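Long-range contacts in manganese-dependent inorganic pyrophosphatase (Methanocaldococcus jannaschii, PDB 2EB0), which catalyses the manganese-dependent hydrolysis of diphosphate to two phosphate ions: residues B[1-7]-B[27-32]; B[60-66]-B[80-86]; B[271-276]-B[300-305]. All coordinates share one frame; numbering follows the deposited sequence.

Contact 1 (B[1-7]-B[27-32]). With MN (manganese (II) ion), chain F.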
loop_
_atom_site.group_PDB
_atom_site.type_symbol
_atom_site.label_atom_id
_atom_site.label_comp_id
_atom_site.label_asym_id
_atom_site.label_seq_id
_atom_site.Cartn_x
_atom_site.Cartn_y
_atom_site.Cartn_z
ATOM N N MET B 1 22.760 -7.995 4.791
ATOM C CA MET B 1 22.278 -8.450 3.456
ATOM C C MET B 1 20.759 -8.291 3.319
ATOM O O MET B 1 20.132 -7.550 4.078
ATOM C CB MET B 1 22.667 -9.912 3.224
ATOM C CG MET B 1 24.172 -10.184 3.220
ATOM S SD MET B 1 24.941 -10.083 4.854
ATOM C CE MET B 1 25.639 -8.421 4.818
ATOM N N ARG B 2 20.179 -8.997 2.351
ATOM C CA ARG B 2 18.740 -8.940 2.089
ATOM C C ARG B 2 17.973 -10.054 2.819
ATOM O O ARG B 2 18.266 -11.231 2.656
ATOM C CB ARG B 2 18.495 -9.036 0.578
ATOM C CG ARG B 2 17.077 -8.713 0.152
ATOM C CD ARG B 2 16.876 -8.981 -1.325
ATOM N NE ARG B 2 17.743 -8.168 -2.173
ATOM C CZ ARG B 2 17.689 -6.842 -2.250
ATOM N NH1 ARG B 2 16.809 -6.171 -1.526
ATOM N NH2 ARG B 2 18.513 -6.186 -3.058
ATOM N N TYR B 3 16.980 -9.657 3.610
ATOM C CA TYR B 3 16.170 -10.578 4.398
ATOM C C TYR B 3 14.670 -10.414 4.160
ATOM O O TYR B 3 14.173 -9.297 3.998
ATOM C CB TYR B 3 16.418 -10.337 5.888
ATOM C CG TYR B 3 17.824 -10.617 6.366
ATOM C CD1 TYR B 3 18.191 -11.890 6.789
ATOM C CD2 TYR B 3 18.786 -9.607 6.397
ATOM C CE1 TYR B 3 19.475 -12.159 7.232
ATOM C CE2 TYR B 3 20.081 -9.866 6.835
ATOM C CZ TYR B 3 20.417 -11.146 7.252
ATOM O OH TYR B 3 21.697 -11.423 7.675
ATOM N N VAL B 4 13.957 -11.536 4.149
ATOM C CA VAL B 4 12.502 -11.542 4.014
ATOM C C VAL B 4 12.031 -11.896 5.431
ATOM O O VAL B 4 12.371 -12.958 5.950
ATOM C CB VAL B 4 12.013 -12.626 3.019
ATOM C CG1 VAL B 4 10.479 -12.633 2.967
ATOM C CG2 VAL B 4 12.587 -12.362 1.631
ATOM N N VAL B 5 11.271 -11.006 6.065
ATOM C CA VAL B 5 10.829 -11.260 7.432
ATOM C C VAL B 5 9.347 -11.047 7.684
ATOM O O VAL B 5 8.722 -10.160 7.104
ATOM C CB VAL B 5 11.581 -10.371 8.448
ATOM C CG1 VAL B 5 11.580 -11.044 9.809
ATOM C CG2 VAL B 5 12.996 -10.105 7.981
ATOM N N GLY B 6 8.801 -11.880 8.563
ATOM C CA GLY B 6 7.406 -11.778 8.936
ATOM C C GLY B 6 7.319 -10.907 10.176
ATOM O O GLY B 6 8.296 -10.268 10.561
ATOM N N HIS B 7 6.163 -10.896 10.821
ATOM C CA HIS B 7 5.953 -10.066 11.998
ATOM C C HIS B 7 6.288 -10.723 13.339
ATOM O O HIS B 7 6.504 -11.939 13.431
ATOM C CB HIS B 7 4.501 -9.598 12.019
ATOM C CG HIS B 7 3.506 -10.717 11.995
ATOM N ND1 HIS B 7 3.418 -11.660 12.999
ATOM C CD2 HIS B 7 2.555 -11.046 11.087
ATOM C CE1 HIS B 7 2.456 -12.519 12.711
ATOM N NE2 HIS B 7 1.917 -12.168 11.555
ATOM N N CYS B 27 17.353 -14.636 -1.228
ATOM C CA CYS B 27 17.956 -13.927 -0.112
ATOM C C CYS B 27 17.728 -14.744 1.150
ATOM O O CYS B 27 17.331 -15.906 1.066
ATOM C CB CYS B 27 17.389 -12.510 0.019
ATOM S SG CYS B 27 15.610 -12.393 0.130
ATOM N N TYR B 28 17.982 -14.157 2.314
ATOM C CA TYR B 28 17.826 -14.887 3.568
ATOM C C TYR B 28 16.461 -14.813 4.247
ATOM O O TYR B 28 15.881 -13.733 4.396
ATOM C CB TYR B 28 18.869 -14.418 4.585
ATOM C CG TYR B 28 20.288 -14.389 4.070
ATOM C CD1 TYR B 28 20.837 -15.491 3.413
ATOM C CD2 TYR B 28 21.088 -13.261 4.249
ATOM C CE1 TYR B 28 22.144 -15.469 2.944
ATOM C CE2 TYR B 28 22.398 -13.231 3.786
ATOM C CZ TYR B 28 22.920 -14.336 3.135
ATOM O OH TYR B 28 24.219 -14.308 2.676
ATOM N N PRO B 29 15.931 -15.973 4.672
ATOM C CA PRO B 29 14.639 -16.036 5.356
ATOM C C PRO B 29 14.907 -15.722 6.824
ATOM O O PRO B 29 15.995 -16.007 7.336
ATOM C CB PRO B 29 14.219 -17.484 5.159
ATOM C CG PRO B 29 15.533 -18.200 5.222
ATOM C CD PRO B 29 16.406 -17.326 4.340
ATOM N N ALA B 30 13.935 -15.142 7.511
ATOM C CA ALA B 30 14.142 -14.822 8.910
ATOM C C ALA B 30 12.809 -14.673 9.624
ATOM O O ALA B 30 11.748 -14.636 8.985
ATOM C CB ALA B 30 14.961 -13.541 9.036
ATOM N N ARG B 31 12.886 -14.588 10.952
ATOM C CA ARG B 31 11.721 -14.458 11.813
ATOM C C ARG B 31 11.995 -13.425 12.910
ATOM O O ARG B 31 13.143 -13.197 13.286
ATOM C CB ARG B 31 11.396 -15.824 12.431
ATOM C CG ARG B 31 12.566 -16.440 13.185
ATOM C CD ARG B 31 12.370 -17.936 13.447
ATOM N NE ARG B 31 13.494 -18.518 14.184
ATOM C CZ ARG B 31 13.614 -18.489 15.511
ATOM N NH1 ARG B 31 12.681 -17.908 16.261
ATOM N NH2 ARG B 31 14.668 -19.045 16.093
ATOM N N LEU B 32 10.936 -12.803 13.416
ATOM C CA LEU B 32 11.060 -11.790 14.457
ATOM C C LEU B 32 10.654 -12.308 15.826
ATOM O O LEU B 32 10.615 -11.547 16.787
ATOM C CB LEU B 32 10.203 -10.560 14.116
ATOM C CG LEU B 32 10.606 -9.687 12.922
ATOM C CD1 LEU B 32 9.741 -8.429 12.880
ATOM C CD2 LEU B 32 12.065 -9.296 13.045
HETATM MN MN MN F . 0.398 -13.436 10.210
HETATM O O HOH W 1 8.889 -14.640 9.391
HETATM O O HOH W 2 8.485 -13.656 11.863
#

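Contact 2 (B[60-66]-B[80-86]). With MN (manganese (II) ion), chain F; MN (manganese (II) ion), chain E.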
loop_
_atom_site.group_PDB
_atom_site.type_symbol
_atom_site.label_atom_id
_atom_site.label_comp_id
_atom_site.label_asym_id
_atom_site.label_seq_id
_atom_site.Cartn_x
_atom_site.Cartn_y
_atom_site.Cartn_z
ATOM N N LYS B 60 20.558 -3.664 7.278
ATOM C CA LYS B 60 19.968 -4.756 6.512
ATOM C C LYS B 60 19.005 -4.269 5.434
ATOM O O LYS B 60 18.402 -3.203 5.563
ATOM C CB LYS B 60 19.195 -5.701 7.445
ATOM C CG LYS B 60 20.024 -6.393 8.508
ATOM C CD LYS B 60 19.161 -7.339 9.344
ATOM C CE LYS B 60 20.000 -8.165 10.323
ATOM N NZ LYS B 60 20.710 -7.327 11.329
ATOM N N GLU B 61 18.873 -5.045 4.363
ATOM C CA GLU B 61 17.910 -4.705 3.326
ATOM C C GLU B 61 16.718 -5.590 3.666
ATOM O O GLU B 61 16.820 -6.825 3.671
ATOM C CB GLU B 61 18.443 -5.017 1.931
ATOM C CG GLU B 61 19.376 -3.947 1.384
ATOM C CD GLU B 61 19.710 -4.165 -0.080
ATOM O OE1 GLU B 61 20.467 -3.351 -0.653
ATOM O OE2 GLU B 61 19.212 -5.154 -0.658
ATOM N N ILE B 62 15.593 -4.956 3.957
ATOM C CA ILE B 62 14.409 -5.679 4.373
ATOM C C ILE B 62 13.252 -5.795 3.390
ATOM O O ILE B 62 12.919 -4.860 2.655
ATOM C CB ILE B 62 13.856 -5.063 5.667
ATOM C CG1 ILE B 62 14.941 -5.046 6.749
ATOM C CG2 ILE B 62 12.629 -5.827 6.124
ATOM C CD1 ILE B 62 15.363 -6.422 7.242
ATOM N N ILE B 63 12.652 -6.977 3.395
ATOM C CA ILE B 63 11.480 -7.281 2.599
ATOM C C ILE B 63 10.507 -7.855 3.624
ATOM O O ILE B 63 10.725 -8.949 4.165
ATOM C CB ILE B 63 11.748 -8.342 1.521
ATOM C CG1 ILE B 63 12.561 -7.730 0.377
ATOM C CG2 ILE B 63 10.431 -8.878 0.997
ATOM C CD1 ILE B 63 12.876 -8.690 -0.741
ATOM N N LEU B 64 9.449 -7.104 3.903
ATOM C CA LEU B 64 8.457 -7.527 4.877
ATOM C C LEU B 64 7.340 -8.329 4.235
ATOM O O LEU B 64 6.881 -8.000 3.147
ATOM C CB LEU B 64 7.858 -6.310 5.572
ATOM C CG LEU B 64 8.851 -5.380 6.270
ATOM C CD1 LEU B 64 8.099 -4.175 6.833
ATOM C CD2 LEU B 64 9.571 -6.137 7.386
ATOM N N VAL B 65 6.934 -9.398 4.911
ATOM C CA VAL B 65 5.828 -10.226 4.454
ATOM C C VAL B 65 4.848 -10.375 5.597
ATOM O O VAL B 65 5.239 -10.411 6.761
ATOM C CB VAL B 65 6.252 -11.660 4.033
ATOM C CG1 VAL B 65 6.994 -11.622 2.712
ATOM C CG2 VAL B 65 7.105 -12.301 5.129
ATOM N N ASP B 66 3.568 -10.405 5.255
ATOM C CA ASP B 66 2.525 -10.633 6.231
ATOM C C ASP B 66 2.276 -9.552 7.263
ATOM O O ASP B 66 1.674 -9.828 8.297
ATOM C CB ASP B 66 2.805 -11.936 6.966
ATOM C CG ASP B 66 1.551 -12.582 7.476
ATOM O OD1 ASP B 66 1.643 -13.347 8.454
ATOM O OD2 ASP B 66 0.478 -12.336 6.884
ATOM N N GLY B 80 16.766 0.410 8.717
ATOM C CA GLY B 80 17.024 -0.599 7.714
ATOM C C GLY B 80 16.709 -0.037 6.344
ATOM O O GLY B 80 16.264 1.097 6.225
ATOM N N LYS B 81 16.939 -0.832 5.309
ATOM C CA LYS B 81 16.668 -0.415 3.940
ATOM C C LYS B 81 15.464 -1.218 3.436
ATOM O O LYS B 81 15.626 -2.315 2.896
ATOM C CB LYS B 81 17.897 -0.693 3.073
ATOM C CG LYS B 81 18.042 0.184 1.846
ATOM C CD LYS B 81 17.190 -0.288 0.687
ATOM C CE LYS B 81 17.522 0.506 -0.574
ATOM N NZ LYS B 81 16.704 0.090 -1.746
ATOM N N LEU B 82 14.263 -0.662 3.617
ATOM C CA LEU B 82 13.018 -1.315 3.199
ATOM C C LEU B 82 12.931 -1.451 1.676
ATOM O O LEU B 82 12.807 -0.452 0.965
ATOM C CB LEU B 82 11.813 -0.516 3.702
ATOM C CG LEU B 82 10.661 -1.265 4.382
ATOM C CD1 LEU B 82 9.422 -0.366 4.408
ATOM C CD2 LEU B 82 10.357 -2.558 3.641
ATOM N N ILE B 83 12.983 -2.689 1.189
ATOM C CA ILE B 83 12.919 -2.986 -0.242
ATOM C C ILE B 83 11.488 -3.237 -0.749
ATOM O O ILE B 83 11.087 -2.716 -1.796
ATOM C CB ILE B 83 13.755 -4.248 -0.589
ATOM C CG1 ILE B 83 15.220 -4.038 -0.204
ATOM C CG2 ILE B 83 13.616 -4.586 -2.077
ATOM C CD1 ILE B 83 15.962 -3.037 -1.073
ATOM N N ALA B 84 10.720 -4.040 -0.018
ATOM C CA ALA B 84 9.361 -4.352 -0.455
ATOM C C ALA B 84 8.445 -4.812 0.665
ATOM O O ALA B 84 8.886 -5.093 1.778
ATOM C CB ALA B 84 9.401 -5.442 -1.551
ATOM N N ILE B 85 7.159 -4.874 0.348
ATOM C CA ILE B 85 6.154 -5.353 1.281
ATOM C C ILE B 85 5.164 -6.202 0.491
ATOM O O ILE B 85 4.576 -5.730 -0.486
ATOM C CB ILE B 85 5.393 -4.197 1.969
ATOM C CG1 ILE B 85 6.350 -3.396 2.863
ATOM C CG2 ILE B 85 4.256 -4.759 2.800
ATOM C CD1 ILE B 85 5.688 -2.258 3.620
ATOM N N ILE B 86 5.018 -7.459 0.906
ATOM C CA ILE B 86 4.102 -8.414 0.292
ATOM C C ILE B 86 3.199 -8.830 1.444
ATOM O O ILE B 86 3.626 -9.533 2.367
ATOM C CB ILE B 86 4.865 -9.619 -0.262
ATOM C CG1 ILE B 86 5.942 -9.130 -1.237
ATOM C CG2 ILE B 86 3.902 -10.575 -0.958
ATOM C CD1 ILE B 86 5.389 -8.397 -2.449
HETATM MN MN MN F . 0.398 -13.436 10.210
HETATM MN MN MN E . -1.169 -13.889 7.239
#

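Contact 3 (B[271-276]-B[300-305])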
loop_
_atom_site.group_PDB
_atom_site.type_symbol
_atom_site.label_atom_id
_atom_site.label_comp_id
_atom_site.label_asym_id
_atom_site.label_seq_id
_atom_site.Cartn_x
_atom_site.Cartn_y
_atom_site.Cartn_z
ATOM N N MET B 271 -14.782 2.868 23.692
ATOM C CA MET B 271 -14.407 2.854 22.286
ATOM C C MET B 271 -14.748 1.528 21.616
ATOM O O MET B 271 -15.048 1.488 20.425
ATOM C CB MET B 271 -12.916 3.143 22.129
ATOM C CG MET B 271 -12.522 3.476 20.695
ATOM S SD MET B 271 -13.429 4.894 20.000
ATOM C CE MET B 271 -12.236 6.223 20.311
ATOM N N PHE B 272 -14.704 0.450 22.394
ATOM C CA PHE B 272 -15.013 -0.890 21.902
ATOM C C PHE B 272 -16.512 -0.998 21.634
ATOM O O PHE B 272 -16.948 -1.417 20.555
ATOM C CB PHE B 272 -14.620 -1.937 22.945
ATOM C CG PHE B 272 -14.933 -3.348 22.535
ATOM C CD1 PHE B 272 -14.007 -4.101 21.821
ATOM C CD2 PHE B 272 -16.164 -3.918 22.846
ATOM C CE1 PHE B 272 -14.300 -5.406 21.420
ATOM C CE2 PHE B 272 -16.474 -5.218 22.452
ATOM C CZ PHE B 272 -15.535 -5.965 21.735
ATOM N N GLU B 273 -17.292 -0.623 22.641
ATOM C CA GLU B 273 -18.740 -0.667 22.541
ATOM C C GLU B 273 -19.213 0.186 21.374
ATOM O O GLU B 273 -20.205 -0.133 20.732
ATOM C CB GLU B 273 -19.370 -0.181 23.845
ATOM C CG GLU B 273 -19.273 -1.177 24.986
ATOM C CD GLU B 273 -19.759 -0.591 26.302
ATOM O OE1 GLU B 273 -20.120 -1.374 27.213
ATOM O OE2 GLU B 273 -19.768 0.656 26.426
ATOM N N LYS B 274 -18.498 1.274 21.108
ATOM C CA LYS B 274 -18.851 2.152 20.000
ATOM C C LYS B 274 -18.497 1.426 18.703
ATOM O O LYS B 274 -19.278 1.390 17.751
ATOM C CB LYS B 274 -18.064 3.464 20.091
ATOM C CG LYS B 274 -18.297 4.402 18.915
ATOM C CD LYS B 274 -17.323 5.570 18.919
ATOM C CE LYS B 274 -17.424 6.370 17.629
ATOM N NZ LYS B 274 -16.307 7.350 17.462
ATOM N N ALA B 275 -17.312 0.833 18.687
ATOM C CA ALA B 275 -16.830 0.113 17.522
ATOM C C ALA B 275 -17.752 -1.036 17.104
ATOM O O ALA B 275 -17.941 -1.274 15.912
ATOM C CB ALA B 275 -15.414 -0.419 17.798
ATOM N N PHE B 276 -18.344 -1.730 18.074
ATOM C CA PHE B 276 -19.193 -2.871 17.749
ATOM C C PHE B 276 -20.686 -2.778 18.028
ATOM O O PHE B 276 -21.359 -3.805 18.149
ATOM C CB PHE B 276 -18.625 -4.132 18.409
ATOM C CG PHE B 276 -17.228 -4.450 17.971
ATOM C CD1 PHE B 276 -16.134 -3.879 18.618
ATOM C CD2 PHE B 276 -17.005 -5.250 16.850
ATOM C CE1 PHE B 276 -14.838 -4.092 18.152
ATOM C CE2 PHE B 276 -15.713 -5.471 16.375
ATOM C CZ PHE B 276 -14.626 -4.891 17.025
ATOM N N PRO B 300 -13.604 -1.923 12.311
ATOM C CA PRO B 300 -14.555 -1.129 13.098
ATOM C C PRO B 300 -13.905 -0.430 14.282
ATOM O O PRO B 300 -14.325 0.656 14.682
ATOM C CB PRO B 300 -15.584 -2.166 13.537
ATOM C CG PRO B 300 -14.743 -3.375 13.734
ATOM C CD PRO B 300 -13.851 -3.362 12.502
ATOM N N LEU B 301 -12.873 -1.059 14.830
ATOM C CA LEU B 301 -12.164 -0.513 15.973
ATOM C C LEU B 301 -11.287 0.683 15.572
ATOM O O LEU B 301 -11.334 1.734 16.219
ATOM C CB LEU B 301 -11.326 -1.609 16.625
ATOM C CG LEU B 301 -10.975 -1.450 18.102
ATOM C CD1 LEU B 301 -12.258 -1.343 18.947
ATOM C CD2 LEU B 301 -10.148 -2.670 18.541
ATOM N N GLU B 302 -10.490 0.542 14.514
ATOM C CA GLU B 302 -9.664 1.677 14.107
ATOM C C GLU B 302 -10.527 2.796 13.540
ATOM O O GLU B 302 -10.155 3.962 13.611
ATOM C CB GLU B 302 -8.615 1.284 13.069
ATOM C CG GLU B 302 -7.892 2.495 12.496
ATOM C CD GLU B 302 -6.713 2.131 11.617
ATOM O OE1 GLU B 302 -6.841 1.186 10.808
ATOM O OE2 GLU B 302 -5.661 2.801 11.732
ATOM N N ARG B 303 -11.674 2.445 12.969
ATOM C CA ARG B 303 -12.558 3.463 12.430
ATOM C C ARG B 303 -13.168 4.238 13.582
ATOM O O ARG B 303 -13.336 5.451 13.497
ATOM C CB ARG B 303 -13.661 2.849 11.568
ATOM C CG ARG B 303 -13.276 2.698 10.105
ATOM C CD ARG B 303 -14.511 2.605 9.224
ATOM N NE ARG B 303 -15.289 1.405 9.507
ATOM C CZ ARG B 303 -14.938 0.181 9.125
ATOM N NH1 ARG B 303 -13.817 -0.004 8.437
ATOM N NH2 ARG B 303 -15.703 -0.859 9.438
ATOM N N ALA B 304 -13.492 3.537 14.663
ATOM C CA ALA B 304 -14.065 4.188 15.835
ATOM C C ALA B 304 -13.049 5.164 16.429
ATOM O O ALA B 304 -13.382 6.303 16.740
ATOM C CB ALA B 304 -14.461 3.149 16.880
ATOM N N TYR B 305 -11.807 4.713 16.570
ATOM C CA TYR B 305 -10.757 5.549 17.134
ATOM C C TYR B 305 -10.462 6.838 16.384
ATOM O O TYR B 305 -10.430 7.909 16.988
ATOM C CB TYR B 305 -9.454 4.766 17.262
ATOM C CG TYR B 305 -9.264 4.126 18.609
ATOM C CD1 TYR B 305 -9.740 2.845 18.866
ATOM C CD2 TYR B 305 -8.608 4.805 19.633
ATOM C CE1 TYR B 305 -9.563 2.248 20.109
ATOM C CE2 TYR B 305 -8.428 4.219 20.887
ATOM C CZ TYR B 305 -8.906 2.938 21.115
ATOM O OH TYR B 305 -8.720 2.345 22.342
#

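Contact 1 (B[1-7]-B[27-32])
Y3 and Y28 cross at a slant on neighbouring parallel strands. CD1 of Y3 rests against CB of Y28 at 3.4 Å, and CD2 of Y28 lies over one face of the Y3 ring. The two ring planes are inclined by 50°, an oblique aromatic pair rather than a stack. M1 extends this apolar patch, its CB lying 3.4 Å from CE2 of Y28, although its side chain is poorly ordered. Through the sheet, on the face of V4 and P29, V4 CG2 packs on C27 SG at 3.4 Å. The sulfur is put there by a chi1 of 54°, which sets it between backbone N and carbonyl carbon, a position the unbranched cysteine can take. Beyond A30, whose methyl packs beside V5 CG2, L32 points toward the first segment, its CG 3.5 Å from V5 CG1 with the side chains at about a right angle.

The backbones hold this register. Y28 N bonds to R2 O (3.0 Å) and V4 N to Y28 O (2.9 Å); the next rung, A30 N to V4 O, is weak. Past it the strands splay and water takes over: one molecule links G6 N, weakly, to A30 O, and another joins H7 O to L32 N. The splayed end carries H7, whose NE2 binds a manganese ion at 2.4 Å together with D11 and D66. The two strands and helix 12-25 form a beta-alpha-beta unit. That helix covers V4 and P29 through L21 and A22, while strand 61-65 flanks 2-5 and strand 52-53 borders 28-31.

Contact 2 (B[60-66]-B[80-86])
I62, I63 and L64 lie against L82, I83 and A84 in a pair of parallel strands belonging to the Rossmann-like sheet of the DHH domain, and a beta bulge interrupts their pairing. Backbone hydrogen bonds form the ladder. K60 O accepts K81 N at 2.8 Å, and I62 N turns to K81 O, approaching from well above the carbonyl plane. I62 O then takes I83 N at 2.6 Å. Here the register slips by one residue, so that I62 pairs with L82 but I63 with A84. Regular pairing resumes with L64 N to A84 O and I86 N to L64 O.

Apolar contacts fill both faces. The extra residue I83 points its CB at the first strand, 3.8 Å from I63 CG1, while I83 CD1 reaches the carboxylate of E61, a group salt-bridged to R2. On the I63 face V65 CG1 also packs on I86 CB; beta-branched residues such as these three suit buried, extended strand positions. On the opposite face L64 CG crosses L82 CD2 at 4.1 Å, roughly at a right angle.

The metal ligand D66 follows the strand directly. In a left-handed backbone conformation (phi 68°), it is anchored by its N to I86 O at 3.0 Å. T109 OG1 is hydrogen-bonded to its OD2 and S14 OG to OD1. The carboxylate bridges the two manganese ions: OD1 holds one and OD2 the other, the latter at 2.3 Å.

Contact 3 (B[271-276]-B[300-305])
K274 NZ donates to A304 O at 3.2 Å, the hydrogen bond found between the two helical segments. A lysine suits the place: its solvent-exposed chain runs extended beyond CG, carrying the ammonium to a carbonyl in the last turn of helix 293-306, which has no N-H four residues further on because the chain ends at G307.

Next to this bond M271 lies over one face of the Y305 ring, an oblique crossing that combines CH-pi and Met-aromatic contacts. M271 CG comes within 3.3 Å of Y305 CE1, and the sulfur stands above the ring 4.5 Å from its centroid. The pose follows from a chi1 of -166°, which turns CG away from the backbone N, and from bends at the next two torsions; a flexible thioether can make such turns, and SD also packs on A304 CB at 3.7 Å.

Alanines let the helices come together in the middle. A275 CB touches A304 CB at 3.8 Å and, tightly, L301 CD1 at 3.5 Å. F276 touches two residues, CE2 reaching P300 CG at 3.5 Å and CE1 approaching L301 CD1; F276 also places CD1 over the centre of the F272 ring.

The segment axes pass at 116° and 8.6 Å in the DHHA2 domain. Both helices pack on its mixed sheet, F272, L301 and Y305 all touching strand 248-255, with L301 and Y305 reaching strand 211-220 as well; Y305 OH is hydrogen-bonded to D247, just before strand 248-255.

How the contacts relate
Contacts 1 and 2 share one parallel sheet, since strands 2-5 and 61-65 are neighbours in it. They touch through the R2-E61 salt bridge at the far end of the strands and through H7 and D66 at the metal end, where both reach the same manganese ion. Their chemistry is backbone ladders with apolar side chains above and below. Contact 3 lies in the DHHA2 domain, its centre about 30 Å from that of contact 2. There helices meet through side chains, and one lysine bond supplies the polar link. All three are partly buried: strands 2-5 and 61-65 are buried beyond their first residues, while contact 3 sets exposed K274 beside buried A304. Only contacts 1 and 2 supply metal ligands.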